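Local structure of pectinesterase (Sitophilus oryzae, 4PMH) at residues Asn184-Gln189 with Ser209-Ser214; Thr201-Ser206 with Phe227-Gly232; Ala256-Pro261 with Trp292-Ser297; Ser339-Asn344 with Asp351-Phe356. The protein hydrolyses the methyl esters of pectin's galacturonan chains, releasing methanol, and probably serves the weevil in digesting plant cell walls. All coordinates share one frame; numbering follows the deposited sequence.

Interaction 1. Residues Asn184-Gln189 with Ser209-Ser214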
loop_
_atom_site.group_PDB
_atom_site.type_symbol
_atom_site.label_atom_id
_atom_site.label_comp_id
_atom_site.label_asym_id
_atom_site.label_seq_id
_atom_site.Cartn_x
_atom_site.Cartn_y
_atom_site.Cartn_z
ATOM N N ASN A 184 6.228 1.021 7.172
ATOM C CA ASN A 184 7.650 1.396 7.138
ATOM C C ASN A 184 8.582 0.292 7.634
ATOM O O ASN A 184 9.802 0.474 7.640
ATOM C CB ASN A 184 7.824 2.634 8.008
ATOM C CG ASN A 184 9.210 3.232 7.940
ATOM O OD1 ASN A 184 9.947 3.199 8.922
ATOM N ND2 ASN A 184 9.552 3.843 6.814
ATOM N N SER A 185 8.025 -0.849 8.024
ATOM C CA SER A 185 8.789 -1.897 8.679
ATOM C C SER A 185 8.530 -3.268 8.101
ATOM O O SER A 185 7.661 -3.449 7.267
ATOM C CB SER A 185 8.416 -1.955 10.155
ATOM O OG SER A 185 8.853 -0.797 10.807
ATOM N N ASP A 186 9.286 -4.231 8.606
ATOM C CA ASP A 186 9.301 -5.595 8.092
ATOM C C ASP A 186 8.288 -6.454 8.859
ATOM O O ASP A 186 8.003 -6.192 10.026
ATOM C CB ASP A 186 10.730 -6.154 8.248
ATOM C CG ASP A 186 10.946 -7.507 7.541
ATOM O OD1 ASP A 186 10.448 -7.722 6.423
ATOM O OD2 ASP A 186 11.663 -8.351 8.120
ATOM N N GLN A 187 7.770 -7.473 8.169
ATOM C CA GLN A 187 6.852 -8.478 8.696
ATOM C C GLN A 187 5.493 -7.949 9.114
ATOM O O GLN A 187 4.919 -8.398 10.112
ATOM C CB GLN A 187 7.517 -9.291 9.825
ATOM C CG GLN A 187 8.842 -9.870 9.370
ATOM C CD GLN A 187 9.535 -10.697 10.413
ATOM O OE1 GLN A 187 8.908 -11.231 11.349
ATOM N NE2 GLN A 187 10.856 -10.825 10.263
ATOM N N ILE A 188 4.961 -7.024 8.324
ATOM C CA ILE A 188 3.614 -6.517 8.524
ATOM C C ILE A 188 2.594 -7.408 7.815
ATOM O O ILE A 188 2.782 -7.813 6.662
ATOM C CB ILE A 188 3.443 -5.087 7.972
ATOM C CG1 ILE A 188 4.580 -4.183 8.425
ATOM C CG2 ILE A 188 2.114 -4.503 8.435
ATOM C CD1 ILE A 188 4.898 -4.257 9.896
ATOM N N GLN A 189 1.497 -7.693 8.494
ATOM C CA GLN A 189 0.462 -8.535 7.949
ATOM C C GLN A 189 -0.842 -7.757 8.006
ATOM O O GLN A 189 -1.204 -7.228 9.060
ATOM C CB GLN A 189 0.338 -9.816 8.773
ATOM C CG GLN A 189 1.592 -10.659 8.844
ATOM C CD GLN A 189 1.438 -11.802 9.835
ATOM O OE1 GLN A 189 1.888 -11.713 10.968
ATOM N NE2 GLN A 189 0.766 -12.863 9.423
ATOM N N SER A 209 14.821 -0.416 4.466
ATOM C CA SER A 209 15.345 -1.755 4.657
ATOM C C SER A 209 15.412 -2.548 3.360
ATOM O O SER A 209 14.498 -2.524 2.544
ATOM C CB SER A 209 14.539 -2.527 5.690
ATOM O OG SER A 209 15.131 -3.798 5.917
ATOM N N SER A 210 16.522 -3.253 3.182
ATOM C CA SER A 210 16.702 -4.145 2.044
ATOM C C SER A 210 15.641 -5.231 2.079
ATOM O O SER A 210 15.216 -5.718 1.046
ATOM C CB SER A 210 18.102 -4.765 2.080
ATOM O OG SER A 210 19.067 -3.793 1.716
ATOM N N VAL A 211 15.244 -5.595 3.289
ATOM C CA VAL A 211 14.203 -6.563 3.532
ATOM C C VAL A 211 13.080 -5.875 4.324
ATOM O O VAL A 211 13.204 -5.626 5.522
ATOM C CB VAL A 211 14.806 -7.773 4.282
ATOM C CG1 VAL A 211 13.749 -8.689 4.860
ATOM C CG2 VAL A 211 15.717 -8.546 3.337
ATOM N N GLU A 212 12.001 -5.533 3.630
ATOM C CA GLU A 212 10.856 -4.816 4.218
ATOM C C GLU A 212 9.599 -5.444 3.627
ATOM O O GLU A 212 9.090 -4.995 2.607
ATOM C CB GLU A 212 10.910 -3.310 3.913
ATOM C CG GLU A 212 9.931 -2.479 4.742
ATOM C CD GLU A 212 9.872 -1.004 4.342
ATOM O OE1 GLU A 212 10.792 -0.507 3.666
ATOM O OE2 GLU A 212 8.885 -0.329 4.680
ATOM N N ARG A 213 9.127 -6.500 4.293
ATOM C CA ARG A 213 8.120 -7.383 3.745
ATOM C C ARG A 213 6.751 -7.164 4.389
ATOM O O ARG A 213 6.643 -6.969 5.599
ATOM C CB ARG A 213 8.538 -8.837 3.962
ATOM C CG ARG A 213 9.833 -9.178 3.239
ATOM C CD ARG A 213 10.437 -10.465 3.757
ATOM N NE ARG A 213 10.974 -10.311 5.107
ATOM C CZ ARG A 213 11.845 -11.150 5.680
ATOM N NH1 ARG A 213 12.298 -12.227 5.031
ATOM N NH2 ARG A 213 12.282 -10.894 6.913
ATOM N N SER A 214 5.722 -7.199 3.559
ATOM C CA SER A 214 4.336 -7.095 4.030
ATOM C C SER A 214 3.471 -8.070 3.264
ATOM O O SER A 214 3.761 -8.393 2.117
ATOM C CB SER A 214 3.788 -5.655 3.939
ATOM O OG SER A 214 4.017 -5.058 2.678
HETATM O O HOH W 1 12.388 -0.087 6.031
HETATM O O HOH W 2 6.632 -2.075 5.031
HETATM O O HOH W 3 6.230 -4.297 5.296
#
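Two successive coils of the right-handed parallel beta-helix meet here, where the chain enters neighbouring strands 188-191 and 213-217 of one parallel sheet, and a salt bridge joins Asp186 to Arg213 just ahead of the pairing. The guanidinium of Arg213 takes the carboxylate side-on: NE reaches Asp186 OD1 at 3.0 Å and NH2 reaches Asp186 OD2 at 2.9 Å, both on syn lone pairs, with the two planes only 11° apart. Asp186 OD1 also accepts the backbone N of Arg213 through its anti lone pair, so three N-H groups fix the carboxylate. The methyl CG1 of Val211 lies over one face of the guanidinium, near its rim. Arg213 NH1 turns elsewhere, to the carbonyl of Leu27.

Beyond this pair the strands begin: Ile188 N donates to Arg213 O at 3.2 Å, and Ile188 pairs with Ser214 in a parallel bridge. Glu212, extended, sets its CG against Ser185 O; its OE2 is held by the backbone N of Gly207. At the far end of the contact a water accepts from Ser209 N at 2.9 Å and donates to Asn184 O at 3.1 Å.

Interaction 2. Residues Thr201-Ser206 with Phe227-Gly232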
loop_
_atom_site.group_PDB
_atom_site.type_symbol
_atom_site.label_atom_id
_atom_site.label_comp_id
_atom_site.label_asym_id
_atom_site.label_seq_id
_atom_site.Cartn_x
_atom_site.Cartn_y
_atom_site.Cartn_z
ATOM N N THR A 201 -3.595 6.019 -1.638
ATOM C CA THR A 201 -4.262 5.264 -0.572
ATOM C C THR A 201 -3.317 4.433 0.302
ATOM O O THR A 201 -3.324 4.575 1.529
ATOM C CB THR A 201 -5.373 4.373 -1.147
ATOM O OG1 THR A 201 -6.260 5.173 -1.938
ATOM C CG2 THR A 201 -6.120 3.626 -0.049
ATOM N N LEU A 202 -2.536 3.555 -0.301
ATOM C CA LEU A 202 -1.706 2.621 0.457
ATOM C C LEU A 202 -0.245 2.865 0.127
ATOM O O LEU A 202 0.177 2.680 -1.011
ATOM C CB LEU A 202 -2.077 1.157 0.173
ATOM C CG LEU A 202 -1.074 0.102 0.637
ATOM C CD1 LEU A 202 -0.766 0.259 2.114
ATOM C CD2 LEU A 202 -1.573 -1.316 0.360
ATOM N N TYR A 203 0.510 3.312 1.127
ATOM C CA TYR A 203 1.948 3.507 1.024
ATOM C C TYR A 203 2.581 2.213 1.529
ATOM O O TYR A 203 2.878 2.073 2.707
ATOM C CB TYR A 203 2.385 4.699 1.877
ATOM C CG TYR A 203 3.771 5.288 1.603
ATOM C CD1 TYR A 203 4.685 4.670 0.760
ATOM C CD2 TYR A 203 4.172 6.479 2.230
ATOM C CE1 TYR A 203 5.938 5.227 0.528
ATOM C CE2 TYR A 203 5.431 7.029 2.009
ATOM C CZ TYR A 203 6.303 6.399 1.159
ATOM O OH TYR A 203 7.549 6.927 0.924
ATOM N N ALA A 204 2.797 1.272 0.616
ATOM C CA ALA A 204 3.239 -0.078 0.995
ATOM C C ALA A 204 4.768 -0.182 0.939
ATOM O O ALA A 204 5.359 -0.487 -0.112
ATOM C CB ALA A 204 2.601 -1.109 0.081
ATOM N N GLY A 205 5.412 0.054 2.079
ATOM C CA GLY A 205 6.879 -0.019 2.165
ATOM C C GLY A 205 7.470 1.345 1.910
ATOM O O GLY A 205 7.769 1.718 0.784
ATOM N N SER A 206 7.573 2.116 2.978
ATOM C CA SER A 206 8.040 3.485 2.922
ATOM C C SER A 206 9.486 3.586 3.438
ATOM O O SER A 206 10.069 4.654 3.394
ATOM C CB SER A 206 7.118 4.380 3.771
ATOM O OG SER A 206 7.052 3.963 5.159
ATOM N N PHE A 227 -2.576 4.348 -6.105
ATOM C CA PHE A 227 -3.179 4.010 -4.802
ATOM C C PHE A 227 -2.568 2.816 -4.087
ATOM O O PHE A 227 -2.942 2.489 -2.938
ATOM C CB PHE A 227 -4.721 3.999 -4.848
ATOM C CG PHE A 227 -5.360 2.886 -5.631
ATOM C CD1 PHE A 227 -5.739 3.073 -6.966
ATOM C CD2 PHE A 227 -5.702 1.687 -5.005
ATOM C CE1 PHE A 227 -6.407 2.065 -7.659
ATOM C CE2 PHE A 227 -6.354 0.694 -5.696
ATOM C CZ PHE A 227 -6.732 0.887 -7.018
ATOM N N VAL A 228 -1.592 2.187 -4.733
ATOM C CA VAL A 228 -0.692 1.254 -4.051
ATOM C C VAL A 228 0.698 1.624 -4.541
ATOM O O VAL A 228 1.043 1.357 -5.704
ATOM C CB VAL A 228 -0.988 -0.236 -4.356
ATOM C CG1 VAL A 228 -0.002 -1.151 -3.624
ATOM C CG2 VAL A 228 -2.415 -0.582 -3.979
ATOM N N PHE A 229 1.488 2.244 -3.662
ATOM C CA PHE A 229 2.738 2.850 -4.053
ATOM C C PHE A 229 3.806 2.694 -2.978
ATOM O O PHE A 229 3.501 2.521 -1.788
ATOM C CB PHE A 229 2.502 4.337 -4.393
ATOM C CG PHE A 229 2.418 5.246 -3.181
ATOM C CD1 PHE A 229 1.260 5.305 -2.417
ATOM C CD2 PHE A 229 3.490 6.064 -2.826
ATOM C CE1 PHE A 229 1.178 6.131 -1.303
ATOM C CE2 PHE A 229 3.408 6.913 -1.717
ATOM C CZ PHE A 229 2.244 6.937 -0.955
ATOM N N GLY A 230 5.062 2.710 -3.415
ATOM C CA GLY A 230 6.195 2.532 -2.510
ATOM C C GLY A 230 7.139 1.416 -2.874
ATOM O O GLY A 230 7.073 0.841 -3.978
ATOM N N GLY A 231 8.014 1.076 -1.926
ATOM C CA GLY A 231 9.181 0.266 -2.216
ATOM C C GLY A 231 9.357 -1.037 -1.458
ATOM O O GLY A 231 10.434 -1.618 -1.496
ATOM N N GLY A 232 8.321 -1.514 -0.791
ATOM C CA GLY A 232 8.443 -2.717 0.014
ATOM C C GLY A 232 8.415 -3.969 -0.841
ATOM O O GLY A 232 8.130 -3.914 -2.048
#
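Phe229 has the most surface covered in this contact, and its ring meets Tyr203 and the carbonyl of Leu202. The two rings form an offset stack, centroids 4.4 Å apart and planes inclined by 16°, with Phe229 CZ set against Tyr203 CG at 3.4 Å. The displacement carries the Phe229 ring back over the root of the tyrosine: Tyr203 CA sits over the phenyl face, 4.0 Å from its centroid, as a CH-pi contact. Phe229 gets there because its CG stands between the backbone N and the carbonyl carbon (chi1 80°), which folds the ring across the neighbouring strand. The opposite face of Tyr203 receives CB of Ser206.

Leu202, next in buried area with Phe227 close behind, points to the other side of the sheet, where its CD2 approaches Val228 CG1. Its backbone is bonded at both ends: Leu202 N donates to Phe227 O, and Phe229 N reaches Leu202 O at 3.0 Å, nearly straight on to the carbonyl. Ala204 N then donates to Phe229 O, and the ladder closes in the loop with Gly231 N to Gly205 O at 2.8 Å. Glycines are needed at the end: a CB on Gly205 would collide with Gly232 N, and one on Gly230 with the Ala204 and Gly205 carbonyls.

Phe229 also touches Asp200, the probable proton donor, and Trp292, a likely substrate-binding residue. This is the parallel pairing of successive coils of the pectinesterase beta-helix, with an aromatic stack on the face that carries Tyr203 and Phe229, probably beside the active-site cleft.

Interaction 3. Residues Ala256-Pro261 with Trp292-Ser297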
loop_
_atom_site.group_PDB
_atom_site.type_symbol
_atom_site.label_atom_id
_atom_site.label_comp_id
_atom_site.label_asym_id
_atom_site.label_seq_id
_atom_site.Cartn_x
_atom_site.Cartn_y
_atom_site.Cartn_z
ATOM N N ALA A 256 2.140 2.097 -8.189
ATOM C CA ALA A 256 3.277 2.979 -8.429
ATOM C C ALA A 256 4.452 2.580 -7.535
ATOM O O ALA A 256 4.779 3.269 -6.589
ATOM C CB ALA A 256 2.905 4.454 -8.230
ATOM N N PRO A 257 5.128 1.464 -7.869
ATOM C CA PRO A 257 6.300 1.058 -7.085
ATOM C C PRO A 257 7.566 1.852 -7.366
ATOM O O PRO A 257 7.809 2.247 -8.515
ATOM C CB PRO A 257 6.494 -0.427 -7.462
ATOM C CG PRO A 257 5.574 -0.691 -8.603
ATOM C CD PRO A 257 4.915 0.589 -9.032
ATOM N N ASP A 258 8.345 2.108 -6.304
ATOM C CA ASP A 258 9.674 2.723 -6.427
ATOM C C ASP A 258 10.744 1.755 -5.922
ATOM O O ASP A 258 11.792 2.147 -5.390
ATOM C CB ASP A 258 9.729 4.098 -5.729
ATOM C CG ASP A 258 9.811 4.024 -4.208
ATOM O OD1 ASP A 258 9.322 3.060 -3.584
ATOM O OD2 ASP A 258 10.329 5.019 -3.633
ATOM N N THR A 259 10.476 0.474 -6.137
ATOM C CA THR A 259 11.384 -0.589 -5.757
ATOM C C THR A 259 12.824 -0.292 -6.150
ATOM O O THR A 259 13.119 0.050 -7.304
ATOM C CB THR A 259 10.990 -1.904 -6.451
ATOM O OG1 THR A 259 9.559 -2.037 -6.482
ATOM C CG2 THR A 259 11.629 -3.069 -5.733
ATOM N N ASP A 260 13.716 -0.425 -5.182
ATOM C CA ASP A 260 15.162 -0.306 -5.418
ATOM C C ASP A 260 15.615 -1.279 -6.530
ATOM O O ASP A 260 15.208 -2.441 -6.514
ATOM C CB ASP A 260 15.924 -0.580 -4.098
ATOM C CG ASP A 260 17.422 -0.282 -4.190
ATOM O OD1 ASP A 260 18.161 -1.055 -4.849
ATOM O OD2 ASP A 260 17.869 0.701 -3.562
ATOM N N PRO A 261 16.456 -0.803 -7.488
ATOM C CA PRO A 261 16.930 -1.636 -8.622
ATOM C C PRO A 261 17.654 -2.918 -8.215
ATOM O O PRO A 261 17.638 -3.889 -8.952
ATOM C CB PRO A 261 17.866 -0.698 -9.390
ATOM C CG PRO A 261 18.207 0.385 -8.430
ATOM C CD PRO A 261 16.964 0.575 -7.611
ATOM N N TRP A 292 7.091 4.720 -9.984
ATOM C CA TRP A 292 7.358 5.880 -9.127
ATOM C C TRP A 292 8.863 6.004 -9.076
ATOM O O TRP A 292 9.555 5.237 -8.408
ATOM C CB TRP A 292 6.746 5.758 -7.732
ATOM C CG TRP A 292 7.086 6.944 -6.820
ATOM C CD1 TRP A 292 7.408 8.228 -7.209
ATOM C CD2 TRP A 292 7.120 6.935 -5.393
ATOM N NE1 TRP A 292 7.651 9.020 -6.088
ATOM C CE2 TRP A 292 7.472 8.243 -4.967
ATOM C CE3 TRP A 292 6.876 5.950 -4.424
ATOM C CZ2 TRP A 292 7.603 8.575 -3.620
ATOM C CZ3 TRP A 292 7.017 6.277 -3.094
ATOM C CH2 TRP A 292 7.368 7.577 -2.699
ATOM N N ASP A 293 9.357 6.966 -9.845
ATOM C CA ASP A 293 10.774 7.199 -10.023
ATOM C C ASP A 293 11.176 8.216 -8.943
ATOM O O ASP A 293 11.542 9.370 -9.264
ATOM C CB ASP A 293 11.048 7.747 -11.455
ATOM C CG ASP A 293 11.265 6.636 -12.498
ATOM O OD1 ASP A 293 11.200 5.421 -12.144
ATOM O OD2 ASP A 293 11.536 7.000 -13.669
ATOM N N SER A 294 11.071 7.806 -7.678
ATOM C CA SER A 294 11.346 8.724 -6.544
ATOM C C SER A 294 12.754 9.302 -6.597
ATOM O O SER A 294 13.733 8.583 -6.812
ATOM C CB SER A 294 11.115 8.074 -5.170
ATOM O OG SER A 294 11.536 6.730 -5.143
ATOM N N GLY A 295 12.826 10.618 -6.430
ATOM C CA GLY A 295 14.089 11.351 -6.446
ATOM C C GLY A 295 14.705 11.551 -7.813
ATOM O O GLY A 295 15.828 12.029 -7.908
ATOM N N VAL A 296 13.978 11.195 -8.877
ATOM C CA VAL A 296 14.457 11.358 -10.249
ATOM C C VAL A 296 13.772 12.556 -10.863
ATOM O O VAL A 296 12.553 12.562 -11.026
ATOM C CB VAL A 296 14.166 10.121 -11.115
ATOM C CG1 VAL A 296 14.645 10.356 -12.560
ATOM C CG2 VAL A 296 14.817 8.887 -10.490
ATOM N N SER A 297 14.580 13.547 -11.229
ATOM C CA SER A 297 14.084 14.868 -11.618
ATOM C C SER A 297 13.321 14.902 -12.944
ATOM O O SER A 297 12.351 15.631 -13.097
ATOM C CB SER A 297 15.259 15.837 -11.729
ATOM O OG SER A 297 14.781 17.161 -11.644
#
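Asp258 and Trp292 lie side by side, the carboxylate laid almost flat over one face of the indole with the two planes 13° apart. Asp258 CG is 3.5 Å from Trp292 CE3, and OD2 hangs over the rim of the six-membered ring near CZ3. That same OD2 accepts the hydroxyl of Ser294, with Ser294 OG at 2.6 Å from it, on the anti lone pair; CB of Ser294 covers the same indole face. Asp258 has its CG turned between backbone N and carbonyl carbon (chi1 76°), which lays the carboxylate over the indole face. Trp292 N donates to Pro257 O at 3.0 Å, from above the carbonyl plane, and Trp292 CB rests on Ala256 O.

One shell out, the Asp293 carboxylate is tied to Arg336 and Ser334, while a type II turn carries the loop away from Asp293 to Val296. The phenyl ring of Phe229 meets the indole as well.

With an alanine in place of Asp258, the Ser294 hydroxyl is likely to lose its acceptor and the indole some of the cover on this face. Since Trp292 probably binds substrate, the bonded carboxylate and the backbone bond are consistent with an indole held in one orientation for substrate.

Interaction 4. Residues Ser339-Asn344 with Asp351-Phe356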
loop_
_atom_site.group_PDB
_atom_site.type_symbol
_atom_site.label_atom_id
_atom_site.label_comp_id
_atom_site.label_asym_id
_atom_site.label_seq_id
_atom_site.Cartn_x
_atom_site.Cartn_y
_atom_site.Cartn_z
ATOM N N SER A 339 8.852 1.150 -20.943
ATOM C CA SER A 339 9.520 0.262 -21.899
ATOM C C SER A 339 9.483 -1.192 -21.400
ATOM O O SER A 339 10.055 -1.520 -20.360
ATOM C CB SER A 339 10.961 0.721 -22.128
ATOM O OG SER A 339 11.598 -0.008 -23.181
ATOM N N GLY A 340 8.806 -2.050 -22.149
ATOM C CA GLY A 340 8.684 -3.471 -21.792
ATOM C C GLY A 340 9.637 -4.313 -22.623
ATOM O O GLY A 340 9.813 -4.097 -23.827
ATOM N N ASN A 341 10.264 -5.274 -21.968
ATOM C CA ASN A 341 11.195 -6.159 -22.617
ATOM C C ASN A 341 10.507 -7.473 -22.939
ATOM O O ASN A 341 10.271 -8.314 -22.070
ATOM C CB ASN A 341 12.423 -6.411 -21.725
ATOM C CG ASN A 341 13.530 -7.136 -22.465
ATOM O OD1 ASN A 341 13.335 -7.579 -23.603
ATOM N ND2 ASN A 341 14.704 -7.234 -21.841
ATOM N N ASN A 342 10.163 -7.631 -24.202
ATOM C CA ASN A 342 9.506 -8.848 -24.651
ATOM C C ASN A 342 10.410 -9.784 -25.458
ATOM O O ASN A 342 9.900 -10.571 -26.253
ATOM C CB ASN A 342 8.236 -8.512 -25.450
ATOM C CG ASN A 342 8.540 -7.912 -26.816
ATOM O OD1 ASN A 342 9.425 -7.074 -26.947
ATOM N ND2 ASN A 342 7.798 -8.330 -27.832
ATOM N N ALA A 343 11.726 -9.704 -25.251
ATOM C CA ALA A 343 12.645 -10.631 -25.895
ATOM C C ALA A 343 12.450 -12.009 -25.318
ATOM O O ALA A 343 12.154 -12.146 -24.134
ATOM C CB ALA A 343 14.080 -10.196 -25.691
ATOM N N ASN A 344 12.637 -13.033 -26.144
ATOM C CA ASN A 344 12.419 -14.401 -25.694
ATOM C C ASN A 344 13.422 -14.756 -24.626
ATOM O O ASN A 344 13.075 -15.430 -23.664
ATOM C CB ASN A 344 12.483 -15.406 -26.852
ATOM C CG ASN A 344 11.401 -15.161 -27.892
ATOM O OD1 ASN A 344 10.306 -15.747 -27.840
ATOM N ND2 ASN A 344 11.697 -14.286 -28.848
ATOM N N ASP A 351 17.573 -2.978 -15.798
ATOM C CA ASP A 351 17.072 -1.644 -15.426
ATOM C C ASP A 351 17.035 -0.661 -16.575
ATOM O O ASP A 351 16.762 0.525 -16.388
ATOM C CB ASP A 351 17.900 -1.084 -14.275
ATOM C CG ASP A 351 17.706 -1.874 -13.002
ATOM O OD1 ASP A 351 16.532 -2.117 -12.629
ATOM O OD2 ASP A 351 18.720 -2.263 -12.379
ATOM N N ASN A 352 17.289 -1.149 -17.774
ATOM C CA ASN A 352 17.061 -0.357 -18.967
ATOM C C ASN A 352 15.628 -0.458 -19.447
ATOM O O ASN A 352 15.224 0.271 -20.355
ATOM C CB ASN A 352 18.035 -0.783 -20.051
ATOM C CG ASN A 352 19.454 -0.592 -19.611
ATOM O OD1 ASN A 352 19.947 0.530 -19.581
ATOM N ND2 ASN A 352 20.097 -1.672 -19.187
ATOM N N TYR A 353 14.873 -1.373 -18.834
ATOM C CA TYR A 353 13.452 -1.505 -19.060
ATOM C C TYR A 353 12.737 -1.473 -17.711
ATOM O O TYR A 353 13.362 -1.665 -16.660
ATOM C CB TYR A 353 13.151 -2.853 -19.703
ATOM C CG TYR A 353 13.806 -3.051 -21.045
ATOM C CD1 TYR A 353 13.159 -2.669 -22.213
ATOM C CD2 TYR A 353 15.065 -3.639 -21.145
ATOM C CE1 TYR A 353 13.755 -2.847 -23.448
ATOM C CE2 TYR A 353 15.673 -3.833 -22.384
ATOM C CZ TYR A 353 15.017 -3.427 -23.526
ATOM O OH TYR A 353 15.597 -3.600 -24.760
ATOM N N ASN A 354 11.424 -1.269 -17.757
ATOM C CA ASN A 354 10.606 -1.412 -16.575
ATOM C C ASN A 354 10.540 -2.867 -16.138
ATOM O O ASN A 354 10.949 -3.772 -16.877
ATOM C CB ASN A 354 9.232 -0.841 -16.812
ATOM C CG ASN A 354 9.264 0.657 -16.934
ATOM O OD1 ASN A 354 9.341 1.191 -18.046
ATOM N ND2 ASN A 354 9.291 1.349 -15.789
ATOM N N ARG A 355 10.062 -3.081 -14.916
ATOM C CA ARG A 355 9.969 -4.429 -14.350
ATOM C C ARG A 355 8.540 -4.730 -13.947
ATOM O O ARG A 355 8.265 -5.183 -12.822
ATOM C CB ARG A 355 10.914 -4.617 -13.139
ATOM C CG ARG A 355 12.349 -4.092 -13.304
ATOM C CD ARG A 355 12.855 -3.490 -11.969
ATOM N NE ARG A 355 13.372 -4.566 -11.200
ATOM C CZ ARG A 355 13.673 -4.578 -9.916
ATOM N NH1 ARG A 355 13.529 -3.524 -9.108
ATOM N NH2 ARG A 355 14.138 -5.725 -9.456
ATOM N N PHE A 356 7.625 -4.501 -14.876
ATOM C CA PHE A 356 6.229 -4.828 -14.693
ATOM C C PHE A 356 5.897 -6.039 -15.549
ATOM O O PHE A 356 6.105 -6.022 -16.757
ATOM C CB PHE A 356 5.343 -3.657 -15.125
ATOM C CG PHE A 356 5.653 -2.354 -14.446
ATOM C CD1 PHE A 356 6.137 -2.309 -13.155
ATOM C CD2 PHE A 356 5.438 -1.168 -15.115
ATOM C CE1 PHE A 356 6.401 -1.100 -12.536
ATOM C CE2 PHE A 356 5.706 0.049 -14.513
ATOM C CZ PHE A 356 6.188 0.082 -13.224
HETATM O O HOH W 4 14.026 0.686 -23.277
#
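The backbones of Ser339 and Asn354 are joined by a bond from Asn354 N to Ser339 O, 3.0 Å long, just before the chain enters strand 355-359. The return bond comes from a side chain: Asn354 OD1 accepts Ser339 N at 2.9 Å, nearly straight at 169°, so both polar backbone atoms of Ser339 are gripped by one residue. Asn354 reaches the Ser339 backbone N with its CG beside its own backbone N (chi1 -69°).

Tyr353 supplies the broad surface. Asn341 comes over one face of the phenol ring, its CB 3.8 Å from the ring centroid and close to the normal, a CH-pi contact; its amide stacks beyond, tilted 28° from the ring, with Asn341 ND2 at 3.6 Å from Tyr353 CE2. Ser339 approaches the same ring obliquely, its OG 3.2 Å from Tyr353 CD1, while Ser339 O lies at the ring edge.

These loops belong to the C-terminal end of the beta-helix, where strand 355-359 is the last in the order of its ten-stranded parallel sheet. Within the first loop Asn341 forms an Asx turn, its OD1 accepting Ala343 N at 3.1 Å, which fixes the amide's rotation above the tyrosine. A serine in place of Tyr353 would probably take away the surface under Asn341 and open a gap between the two loops. A water lies between Ser339 OG and Asn352 O, donating to the latter at 3.2 Å.

In the fold
Along the chain, interactions 1 and 2 interleave, their segments alternating through consecutive coils of the beta-helix, whereas interactions 3 and 4 follow in series. Interactions 1 and 2 have centres about 11 Å apart and touch, Asn184 ND2 probably bonding to Ser206 OG. Interaction 2 lies equally far from interaction 3, and the two share a sheet in which strands 229-230 and 252-257 are neighbours, and the rings of Phe229 and Trp292 meet between them. Interaction 4, about 16 Å beyond interaction 3 between centres, touches it through Arg355 and shares the ten-stranded sheet with interaction 1. The series thus leads from mid-helix, past the probable catalytic cleft, to the last strand of that sheet.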